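Local atomic coordinates of putative glycosyltransferase (GalT1) (Streptococcus parasanguinis FW213, PDB entry 5HEA), a protein that probably transfers sugar units from nucleotide-activated donors, this chain being the C-terminal part of the protein, with a GT-A-type glycosyltransferase domain followed by helices. Residues K21-L24 against D25-R29; K143-T146 against I147-M151; N273-I276 against E277-Q280; N284-D287 against L288-Y292. All coordinates share one frame; numbering follows the deposited sequence.

In the fold
All four contacts are local, within a helix or at its start. Contact 1 lies on helix 20-28 of the GT-A-type domain, between strands 7-13 and 35-41, and contact 2 joins strand 142-146 to helix 147-150 about 32 Å away, centre to centre; both are partly buried, one anchored by backbone and serine bonds, the other by a capping box and an aromatic pair. Contacts 3 and 4 share helix 276-291, their centres about 17 Å apart, on the opposite side of the chain's centre from contact 1. Contact 3 is a surface contact, contact 4 partly buried; both touch the second subunit: E277, Q280 and K285 bond to it, and contact 3 also meets the third.

Contact 1: K21-L24 against D25-R29; sequences KRCL and DSLLR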
loop_
_atom_site.group_PDB
_atom_site.type_symbol
_atom_site.label_atom_id
_atom_site.label_comp_id
_atom_site.label_asym_id
_atom_site.label_seq_id
_atom_site.Cartn_x
_atom_site.Cartn_y
_atom_site.Cartn_z
ATOM N N LYS A 21 -10.058 21.783 28.866
ATOM C CA LYS A 21 -10.598 22.965 29.548
ATOM C C LYS A 21 -9.785 23.301 30.806
ATOM O O LYS A 21 -9.496 24.464 31.082
ATOM C CB LYS A 21 -12.092 22.784 29.912
ATOM C CG LYS A 21 -13.051 22.661 28.717
ATOM C CD LYS A 21 -14.530 22.837 29.125
ATOM C CE LYS A 21 -15.214 21.513 29.480
ATOM N NZ LYS A 21 -16.606 21.708 30.036
ATOM N N ARG A 22 -9.422 22.276 31.569
ATOM C CA ARG A 22 -8.576 22.476 32.739
ATOM C C ARG A 22 -7.235 23.115 32.342
ATOM O O ARG A 22 -6.782 24.070 32.980
ATOM C CB ARG A 22 -8.351 21.154 33.474
ATOM C CG ARG A 22 -7.569 21.302 34.770
ATOM C CD ARG A 22 -7.333 19.946 35.400
ATOM N NE ARG A 22 -6.563 19.073 34.515
ATOM C CZ ARG A 22 -6.416 17.768 34.703
ATOM N NH1 ARG A 22 -6.994 17.173 35.741
ATOM N NH2 ARG A 22 -5.693 17.056 33.861
ATOM N N CYS A 23 -6.630 22.614 31.270
ATOM C CA CYS A 23 -5.372 23.185 30.786
ATOM C C CYS A 23 -5.539 24.661 30.434
ATOM O O CYS A 23 -4.835 25.524 30.963
ATOM C CB CYS A 23 -4.859 22.409 29.571
ATOM S SG CYS A 23 -3.354 23.129 28.837
ATOM N N LEU A 24 -6.498 24.952 29.558
ATOM C CA LEU A 24 -6.705 26.308 29.077
ATOM C C LEU A 24 -7.126 27.294 30.185
ATOM O O LEU A 24 -6.687 28.443 30.183
ATOM C CB LEU A 24 -7.700 26.317 27.912
ATOM C CG LEU A 24 -7.229 25.560 26.653
ATOM C CD1 LEU A 24 -8.251 25.654 25.532
ATOM C CD2 LEU A 24 -5.875 26.062 26.179
ATOM N N ASP A 25 -7.979 26.856 31.112
ATOM C CA ASP A 25 -8.364 27.697 32.253
ATOM C C ASP A 25 -7.117 28.099 33.054
ATOM O O ASP A 25 -6.960 29.262 33.435
ATOM C CB ASP A 25 -9.380 26.988 33.182
ATOM C CG ASP A 25 -10.782 26.833 32.555
ATOM O OD1 ASP A 25 -11.127 27.561 31.592
ATOM O OD2 ASP A 25 -11.553 25.974 33.049
ATOM N N SER A 26 -6.221 27.143 33.298
ATOM C CA SER A 26 -5.007 27.438 34.074
ATOM C C SER A 26 -4.059 28.413 33.355
ATOM O O SER A 26 -3.367 29.196 34.005
ATOM C CB SER A 26 -4.277 26.154 34.489
ATOM O OG SER A 26 -3.534 25.614 33.413
ATOM N N LEU A 27 -4.052 28.394 32.024
ATOM C CA LEU A 27 -3.216 29.319 31.250
ATOM C C LEU A 27 -3.763 30.743 31.176
ATOM O O LEU A 27 -3.017 31.716 31.302
ATOM C CB LEU A 27 -2.996 28.799 29.819
ATOM C CG LEU A 27 -2.204 27.501 29.666
ATOM C CD1 LEU A 27 -2.142 27.066 28.187
ATOM C CD2 LEU A 27 -0.816 27.693 30.214
ATOM N N LEU A 28 -5.061 30.873 30.936
ATOM C CA LEU A 28 -5.682 32.192 30.893
ATOM C C LEU A 28 -5.609 32.925 32.241
ATOM O O LEU A 28 -5.665 34.152 32.280
ATOM C CB LEU A 28 -7.125 32.084 30.410
ATOM C CG LEU A 28 -7.266 31.624 28.957
ATOM C CD1 LEU A 28 -8.737 31.579 28.537
ATOM C CD2 LEU A 28 -6.463 32.534 28.033
ATOM N N ARG A 29 -5.467 32.175 33.333
ATOM C CA ARG A 29 -5.278 32.765 34.660
ATOM C C ARG A 29 -3.833 33.157 34.980
ATOM O O ARG A 29 -3.513 33.403 36.143
ATOM C CB ARG A 29 -5.755 31.803 35.751
ATOM C CG ARG A 29 -7.266 31.624 35.823
ATOM C CD ARG A 29 -7.646 30.812 37.050
ATOM N NE ARG A 29 -6.870 29.575 37.162
ATOM C CZ ARG A 29 -7.362 28.355 36.944
ATOM N NH1 ARG A 29 -8.639 28.200 36.610
ATOM N NH2 ARG A 29 -6.581 27.288 37.070
HETATM O O HOH W 1 -7.491 24.777 35.531
#
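S26 OG reaches back one turn to C23 O at 2.8 Å, on helix 20-28. The backbone N of L27 also gives its hydrogen to C23 O, at 3.2 Å, whereas the hydroxyl comes in bent, with a C=O...OG angle of 132°. Two donors therefore grip this one carbonyl oxygen. The hydroxyl can reach it because chi1 of 78° sets OG between the backbone N and the carbonyl carbon, facing the preceding turn; the same OG is hydrogen-bonded with V97 N of strand 96-97. Elsewhere the helical pattern holds: D25 N to K21 O at 2.8 Å, S26 N to R22 O at 3.1 Å, and L28 N to L24 O at 3.0 Å. R22 O takes a further hydrogen from a water at 2.7 Å, and that water accepts from R29 NH2, a bridge from the exposed R29, past the helix end, to R22 O. The R22 guanidinium itself turns to E126 in a salt bridge, and D25 OD1 pairs with Y55 OH of helix 48-58. On the buried flank C23 SG meets L27 CD1 at 4.2 Å; L24 and L27 lie on strand 35-41, and C23 and L27 on V91, as expected for the helix of a beta-alpha-beta unit. The chemistry implies a divided helix: C23, L24 and L27 supply apolar packing, while S26, R22 and D25 fasten its polar flanks to neighbouring elements.

Contact 2: K143-T146 against I147-M151; sequences KNYT and IAEWM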
loop_
_atom_site.group_PDB
_atom_site.type_symbol
_atom_site.label_atom_id
_atom_site.label_comp_id
_atom_site.label_asym_id
_atom_site.label_seq_id
_atom_site.Cartn_x
_atom_site.Cartn_y
_atom_site.Cartn_z
ATOM N N LYS A 143 19.342 28.372 40.591
ATOM C CA LYS A 143 20.775 28.379 40.287
ATOM C C LYS A 143 20.993 28.675 38.810
ATOM O O LYS A 143 20.189 28.263 37.965
ATOM C CB LYS A 143 21.400 27.021 40.628
ATOM C CG LYS A 143 22.921 27.035 40.690
ATOM C CD LYS A 143 23.466 25.662 41.045
ATOM C CE LYS A 143 24.988 25.683 41.181
ATOM N NZ LYS A 143 25.680 26.057 39.909
ATOM N N ASN A 144 22.068 29.401 38.511
ATOM C CA ASN A 144 22.514 29.612 37.142
ATOM C C ASN A 144 23.531 28.542 36.792
ATOM O O ASN A 144 24.392 28.232 37.604
ATOM C CB ASN A 144 23.161 30.995 36.990
ATOM C CG ASN A 144 22.152 32.118 37.051
ATOM O OD1 ASN A 144 20.966 31.907 36.808
ATOM N ND2 ASN A 144 22.614 33.319 37.378
ATOM N N TYR A 145 23.422 27.969 35.595
ATOM C CA TYR A 145 24.348 26.921 35.166
ATOM C C TYR A 145 25.033 27.275 33.858
ATOM O O TYR A 145 24.421 27.866 32.965
ATOM C CB TYR A 145 23.618 25.591 34.945
ATOM C CG TYR A 145 23.007 24.979 36.178
ATOM C CD1 TYR A 145 23.717 24.061 36.947
ATOM C CD2 TYR A 145 21.709 25.297 36.567
ATOM C CE1 TYR A 145 23.155 23.490 38.075
ATOM C CE2 TYR A 145 21.142 24.729 37.693
ATOM C CZ TYR A 145 21.868 23.827 38.441
ATOM O OH TYR A 145 21.306 23.267 39.566
ATOM N N THR A 146 26.297 26.875 33.732
ATOM C CA THR A 146 26.929 26.827 32.427
ATOM C C THR A 146 26.343 25.612 31.730
ATOM O O THR A 146 25.752 24.740 32.377
ATOM C CB THR A 146 28.450 26.609 32.525
ATOM O OG1 THR A 146 28.695 25.302 33.060
ATOM C CG2 THR A 146 29.110 27.663 33.421
ATOM N N ILE A 147 26.526 25.520 30.419
ATOM C CA ILE A 147 25.980 24.372 29.700
ATOM C C ILE A 147 26.652 23.079 30.169
ATOM O O ILE A 147 25.986 22.071 30.356
ATOM C CB ILE A 147 26.088 24.526 28.175
ATOM C CG1 ILE A 147 25.513 25.876 27.749
ATOM C CG2 ILE A 147 25.378 23.369 27.466
ATOM C CD1 ILE A 147 24.161 26.210 28.390
ATOM N N ALA A 148 27.963 23.128 30.392
ATOM C CA ALA A 148 28.701 21.961 30.895
ATOM C C ALA A 148 28.173 21.456 32.241
ATOM O O ALA A 148 27.965 20.250 32.425
ATOM C CB ALA A 148 30.190 22.268 30.979
ATOM N N GLU A 149 27.940 22.379 33.172
ATOM C CA GLU A 149 27.308 22.054 34.455
ATOM C C GLU A 149 25.896 21.526 34.262
ATOM O O GLU A 149 25.459 20.583 34.937
ATOM C CB GLU A 149 27.238 23.294 35.352
ATOM C CG GLU A 149 28.580 23.806 35.820
ATOM C CD GLU A 149 28.463 25.111 36.602
ATOM O OE1 GLU A 149 27.502 25.873 36.358
ATOM O OE2 GLU A 149 29.335 25.376 37.457
ATOM N N TRP A 150 25.167 22.166 33.357
ATOM C CA TRP A 150 23.800 21.757 33.076
ATOM C C TRP A 150 23.743 20.310 32.550
ATOM O O TRP A 150 22.930 19.503 33.014
ATOM C CB TRP A 150 23.153 22.717 32.076
ATOM C CG TRP A 150 21.740 22.381 31.817
ATOM C CD1 TRP A 150 21.223 21.815 30.684
ATOM C CD2 TRP A 150 20.645 22.540 32.722
ATOM N NE1 TRP A 150 19.870 21.639 30.822
ATOM C CE2 TRP A 150 19.487 22.070 32.063
ATOM C CE3 TRP A 150 20.525 23.050 34.019
ATOM C CZ2 TRP A 150 18.223 22.095 32.659
ATOM C CZ3 TRP A 150 19.274 23.068 34.609
ATOM C CH2 TRP A 150 18.139 22.593 33.929
ATOM N N MET A 151 24.632 19.986 31.612
ATOM C CA MET A 151 24.657 18.664 30.980
ATOM C C MET A 151 25.246 17.569 31.871
ATOM O O MET A 151 25.741 16.562 31.364
ATOM C CB MET A 151 25.468 18.711 29.680
ATOM C CG MET A 151 24.932 19.655 28.603
ATOM S SD MET A 151 23.291 19.221 27.987
ATOM C CE MET A 151 23.118 20.419 26.688
HETATM O O HOH W 2 27.933 27.623 39.589
#
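The Y145 ring has the edge of W150 over one face, and E149 CB lies at its rim, near the ring plane. This aromatic pair sits at a strand-to-helix junction closed by a capping box between T146 and E149. The ring of Y145 and the six-membered ring of W150 meet in an offset edge-to-face manner, with planes at 65° and centroids 5.3 Å apart; the nearest atoms are Y145 CD2 and W150 CE3 at 3.6 Å. K143 CG covers the opposite face of Y145, offset toward the rim. W150 makes a second edge-to-face pair with Y199, and its ring packs on I205 of strand 204-217, the strand that pairs with 142-146. The box supplies the polar half. T146, at the N-cap, accepts from E149 N through OG1 at 3.0 Å; chi1 of 66° places that hydroxyl between the backbone N and the carbonyl carbon, facing the first turn. E149 returns the bond, its OE1 accepting from T146 N at 3.1 Å on the anti side and 33° out of the carboxylate plane. Two backbone donors at the junction are thus satisfied by side chains, and W150 N adds the first helical bond, to T146 O at 2.8 Å. Outermost, K143 NZ forms a long salt bridge with E149 OE1 at 4.0 Å, and a water accepts from the same NZ at 2.8 Å.

Contact 3: N273-I276 against E277-Q280; sequences NGQI and ELYQ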
loop_
_atom_site.group_PDB
_atom_site.type_symbol
_atom_site.label_atom_id
_atom_site.label_comp_id
_atom_site.label_asym_id
_atom_site.label_seq_id
_atom_site.Cartn_x
_atom_site.Cartn_y
_atom_site.Cartn_z
ATOM N N ASN A 273 8.373 -7.607 22.408
ATOM C CA ASN A 273 7.471 -7.026 21.412
ATOM C C ASN A 273 7.613 -7.633 20.035
ATOM O O ASN A 273 6.997 -7.144 19.094
ATOM C CB ASN A 273 7.711 -5.519 21.264
ATOM C CG ASN A 273 7.504 -4.761 22.554
ATOM O OD1 ASN A 273 6.703 -5.157 23.404
ATOM N ND2 ASN A 273 8.235 -3.659 22.712
ATOM N N GLY A 274 8.454 -8.654 19.894
ATOM C CA GLY A 274 8.693 -9.260 18.586
ATOM C C GLY A 274 9.487 -8.392 17.621
ATOM O O GLY A 274 9.483 -8.614 16.399
ATOM N N GLN A 275 10.174 -7.393 18.166
ATOM C CA GLN A 275 11.037 -6.526 17.365
ATOM C C GLN A 275 12.443 -7.129 17.265
ATOM O O GLN A 275 13.380 -6.684 17.921
ATOM C CB GLN A 275 11.072 -5.102 17.947
ATOM C CG GLN A 275 9.757 -4.365 17.765
ATOM C CD GLN A 275 9.730 -3.002 18.434
ATOM O OE1 GLN A 275 9.104 -2.829 19.469
ATOM N NE2 GLN A 275 10.402 -2.026 17.833
ATOM N N ILE A 276 12.575 -8.147 16.430
ATOM C CA ILE A 276 13.724 -9.037 16.509
ATOM C C ILE A 276 15.047 -8.419 16.047
ATOM O O ILE A 276 16.070 -8.618 16.694
ATOM C CB ILE A 276 13.434 -10.388 15.818
ATOM C CG1 ILE A 276 12.193 -11.021 16.441
ATOM C CG2 ILE A 276 14.630 -11.328 15.942
ATOM C CD1 ILE A 276 12.304 -11.257 17.957
ATOM N N GLU A 277 15.047 -7.655 14.958
ATOM C CA GLU A 277 16.300 -7.030 14.543
ATOM C C GLU A 277 16.787 -6.009 15.584
ATOM O O GLU A 277 17.982 -5.920 15.885
ATOM C CB GLU A 277 16.197 -6.370 13.169
ATOM C CG GLU A 277 17.516 -5.729 12.770
ATOM C CD GLU A 277 17.526 -5.230 11.345
ATOM O OE1 GLU A 277 16.586 -4.508 10.953
ATOM O OE2 GLU A 277 18.477 -5.566 10.614
ATOM N N LEU A 278 15.851 -5.253 16.147
ATOM C CA LEU A 278 16.191 -4.316 17.211
ATOM C C LEU A 278 16.761 -5.054 18.419
ATOM O O LEU A 278 17.770 -4.634 18.992
ATOM C CB LEU A 278 14.962 -3.498 17.598
ATOM C CG LEU A 278 15.184 -2.428 18.654
ATOM C CD1 LEU A 278 16.209 -1.412 18.146
ATOM C CD2 LEU A 278 13.851 -1.769 18.956
ATOM N N TYR A 279 16.129 -6.167 18.799
ATOM C CA TYR A 279 16.627 -6.960 19.921
ATOM C C TYR A 279 18.067 -7.409 19.688
ATOM O O TYR A 279 18.922 -7.287 20.568
ATOM C CB TYR A 279 15.699 -8.157 20.207
ATOM C CG TYR A 279 16.416 -9.456 20.543
ATOM C CD1 TYR A 279 16.803 -9.749 21.845
ATOM C CD2 TYR A 279 16.693 -10.389 19.554
ATOM C CE1 TYR A 279 17.460 -10.941 22.148
ATOM C CE2 TYR A 279 17.351 -11.577 19.848
ATOM C CZ TYR A 279 17.726 -11.844 21.142
ATOM O OH TYR A 279 18.375 -13.028 21.420
ATOM N N GLN A 280 18.333 -7.902 18.487
ATOM C CA GLN A 280 19.664 -8.373 18.126
ATOM C C GLN A 280 20.694 -7.247 18.263
ATOM O O GLN A 280 21.772 -7.448 18.833
ATOM C CB GLN A 280 19.642 -8.933 16.696
ATOM C CG GLN A 280 21.005 -9.328 16.130
ATOM C CD GLN A 280 21.596 -8.302 15.138
ATOM O OE1 GLN A 280 20.922 -7.810 14.222
ATOM N NE2 GLN A 280 22.877 -7.992 15.320
#
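I276 and Y279 make the closely packed side of this contact, at the start of helix 276-291: I276 is buried, and Y279 is set between L271 of helix 253-272 and the third subunit, whose H66 meets its ring with planes at about 80°. I276 also packs on L271. The ring of Y279 turns its edge to the carbonyl of I276; I276 O lies near the ring plane, 3.4 Å from Y279 CD2, and I276 CG2 is 4.3 Å from the same CD2. Backbone bonds support this side: Y279 N donates to Q275 O at 2.9 Å, and Q280 N to I276 O at 3.0 Å.

Q275 forms the partly exposed side. It runs alongside L278, pointing the same way, and their side chains meet where Q275 NE2 lies 3.6 Å from L278 CD2; both touch I231 of helix 231-247. CG of Q275 lies anti to its carbonyl carbon (chi1 -70°) and the chain beyond is extended, which carries the amide along the leucine. Its OE1 receives a weak bond from N273 ND2, at 3.5 Å. E277 and Q280 direct their polar ends to L185 N and G180 O of the second subunit.

G274, with phi of 71°, closes helix 253-272 as a Schellman motif; Q275, centre of an inverse gamma turn, is the next N-cap. This is the turn of an antiparallel helical hairpin, whose helices the disulfides C266-C282 and C267-C283 join.

Contact 4: N284-D287 against L288-Y292; sequences NKLD and LIENY
D287 bonds with N291 one turn on, near the C-terminal end of helix 276-291, and its side chain can be followed outward. CB lies 3.2 Å from L288 N, the next amide of the chain. From there CG sets out anti to the backbone N (chi1 -176°), bringing D287 CG to 4.0 Å from Y292 CE1. OD1 accepts from N291 ND2 at 2.9 Å, met nearly along its C-O axis; the N-H...O angle of 176° makes this an almost straight bond, and OD1 lies in the amide plane of N291 although the two flat groups are turned 67° apart. OD2 takes a hydrogen from a water at 2.9 Å, and the water in turn accepts from Y292 OH. Y292 also turns the edge of its ring to D287 O, with CD1 at 3.4 Å. The same carbonyl accepts from N291 N at 2.9 Å. N291 thus holds D287 twice, by main chain and by amide.

On the other flanks, L286 CD1 lies against E290 OE2, and L288 packs on K201 of the second subunit. K285 makes salt bridges with E239 of the same chain and E240 of the second subunit.

The chemistry implies that, alongside the backbone bonds, D287 adds a side-chain tie: the N291 amide on OD1 and a water, itself bound by Y292 OH, on OD2, which probably steadies its negative charge and limits its rotation.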
loop_
_atom_site.group_PDB
_atom_site.type_symbol
_atom_site.label_atom_id
_atom_site.label_comp_id
_atom_site.label_asym_id
_atom_site.label_seq_id
_atom_site.Cartn_x
_atom_site.Cartn_y
_atom_site.Cartn_z
ATOM N N ASN A 284 23.587 -7.077 21.204
ATOM C CA ASN A 284 24.979 -7.108 20.768
ATOM C C ASN A 284 25.754 -5.927 21.335
ATOM O O ASN A 284 26.866 -6.093 21.831
ATOM C CB ASN A 284 25.073 -7.140 19.243
ATOM C CG ASN A 284 26.486 -6.882 18.732
ATOM O OD1 ASN A 284 27.434 -7.590 19.079
ATOM N ND2 ASN A 284 26.624 -5.877 17.886
ATOM N N LYS A 285 25.151 -4.741 21.253
ATOM C CA LYS A 285 25.742 -3.533 21.799
ATOM C C LYS A 285 25.990 -3.676 23.301
ATOM O O LYS A 285 27.064 -3.332 23.797
ATOM C CB LYS A 285 24.877 -2.297 21.468
ATOM C CG LYS A 285 25.010 -1.862 20.009
ATOM C CD LYS A 285 24.338 -0.511 19.723
ATOM C CE LYS A 285 23.081 -0.677 18.881
ATOM N NZ LYS A 285 22.525 0.623 18.373
ATOM N N LEU A 286 25.010 -4.214 24.023
ATOM C CA LEU A 286 25.168 -4.411 25.464
ATOM C C LEU A 286 26.241 -5.464 25.761
ATOM O O LEU A 286 27.020 -5.322 26.700
ATOM C CB LEU A 286 23.825 -4.793 26.095
ATOM C CG LEU A 286 23.719 -4.825 27.619
ATOM C CD1 LEU A 286 23.967 -3.446 28.238
ATOM C CD2 LEU A 286 22.353 -5.375 28.023
ATOM N N ASP A 287 26.279 -6.515 24.944
ATOM C CA ASP A 287 27.306 -7.547 25.029
ATOM C C ASP A 287 28.722 -6.971 24.847
ATOM O O ASP A 287 29.643 -7.349 25.555
ATOM C CB ASP A 287 27.039 -8.624 23.965
ATOM C CG ASP A 287 28.011 -9.796 24.044
ATOM O OD1 ASP A 287 28.501 -10.110 25.150
ATOM O OD2 ASP A 287 28.274 -10.415 22.989
ATOM N N LEU A 288 28.889 -6.059 23.897
ATOM C CA LEU A 288 30.202 -5.470 23.630
ATOM C C LEU A 288 30.642 -4.592 24.797
ATOM O O LEU A 288 31.789 -4.642 25.240
ATOM C CB LEU A 288 30.178 -4.637 22.344
ATOM C CG LEU A 288 30.075 -5.413 21.033
ATOM C CD1 LEU A 288 29.953 -4.463 19.841
ATOM C CD2 LEU A 288 31.282 -6.327 20.870
ATOM N N ILE A 289 29.718 -3.780 25.283
ATOM C CA ILE A 289 30.028 -2.824 26.334
ATOM C C ILE A 289 30.412 -3.531 27.643
ATOM O O ILE A 289 31.403 -3.175 28.292
ATOM C CB ILE A 289 28.846 -1.873 26.554
ATOM C CG1 ILE A 289 28.713 -0.929 25.364
ATOM C CG2 ILE A 289 29.025 -1.078 27.837
ATOM C CD1 ILE A 289 27.448 -0.109 25.384
ATOM N N GLU A 290 29.646 -4.554 28.001
ATOM C CA GLU A 290 29.839 -5.255 29.268
ATOM C C GLU A 290 30.923 -6.325 29.226
ATOM O O GLU A 290 31.588 -6.577 30.222
ATOM C CB GLU A 290 28.520 -5.879 29.740
ATOM C CG GLU A 290 27.479 -4.858 30.169
ATOM C CD GLU A 290 26.231 -5.503 30.759
ATOM O OE1 GLU A 290 26.052 -6.731 30.585
ATOM O OE2 GLU A 290 25.430 -4.781 31.401
ATOM N N ASN A 291 31.106 -6.963 28.078
ATOM C CA ASN A 291 31.999 -8.110 28.032
ATOM C C ASN A 291 33.259 -7.916 27.203
ATOM O O ASN A 291 34.173 -8.735 27.264
ATOM C CB ASN A 291 31.229 -9.357 27.596
ATOM C CG ASN A 291 30.095 -9.687 28.552
ATOM O OD1 ASN A 291 30.272 -9.628 29.766
ATOM N ND2 ASN A 291 28.919 -10.003 28.011
ATOM N N TYR A 292 33.312 -6.831 26.437
ATOM C CA TYR A 292 34.498 -6.545 25.636
ATOM C C TYR A 292 34.987 -5.109 25.778
ATOM O O TYR A 292 35.299 -4.475 24.774
ATOM C CB TYR A 292 34.229 -6.849 24.157
ATOM C CG TYR A 292 33.782 -8.269 23.891
ATOM C CD1 TYR A 292 32.449 -8.637 24.043
ATOM C CD2 TYR A 292 34.691 -9.243 23.491
ATOM C CE1 TYR A 292 32.032 -9.939 23.809
ATOM C CE2 TYR A 292 34.283 -10.550 23.244
ATOM C CZ TYR A 292 32.954 -10.889 23.414
ATOM O OH TYR A 292 32.529 -12.177 23.169
HETATM O O HOH W 3 29.682 -12.733 21.978
#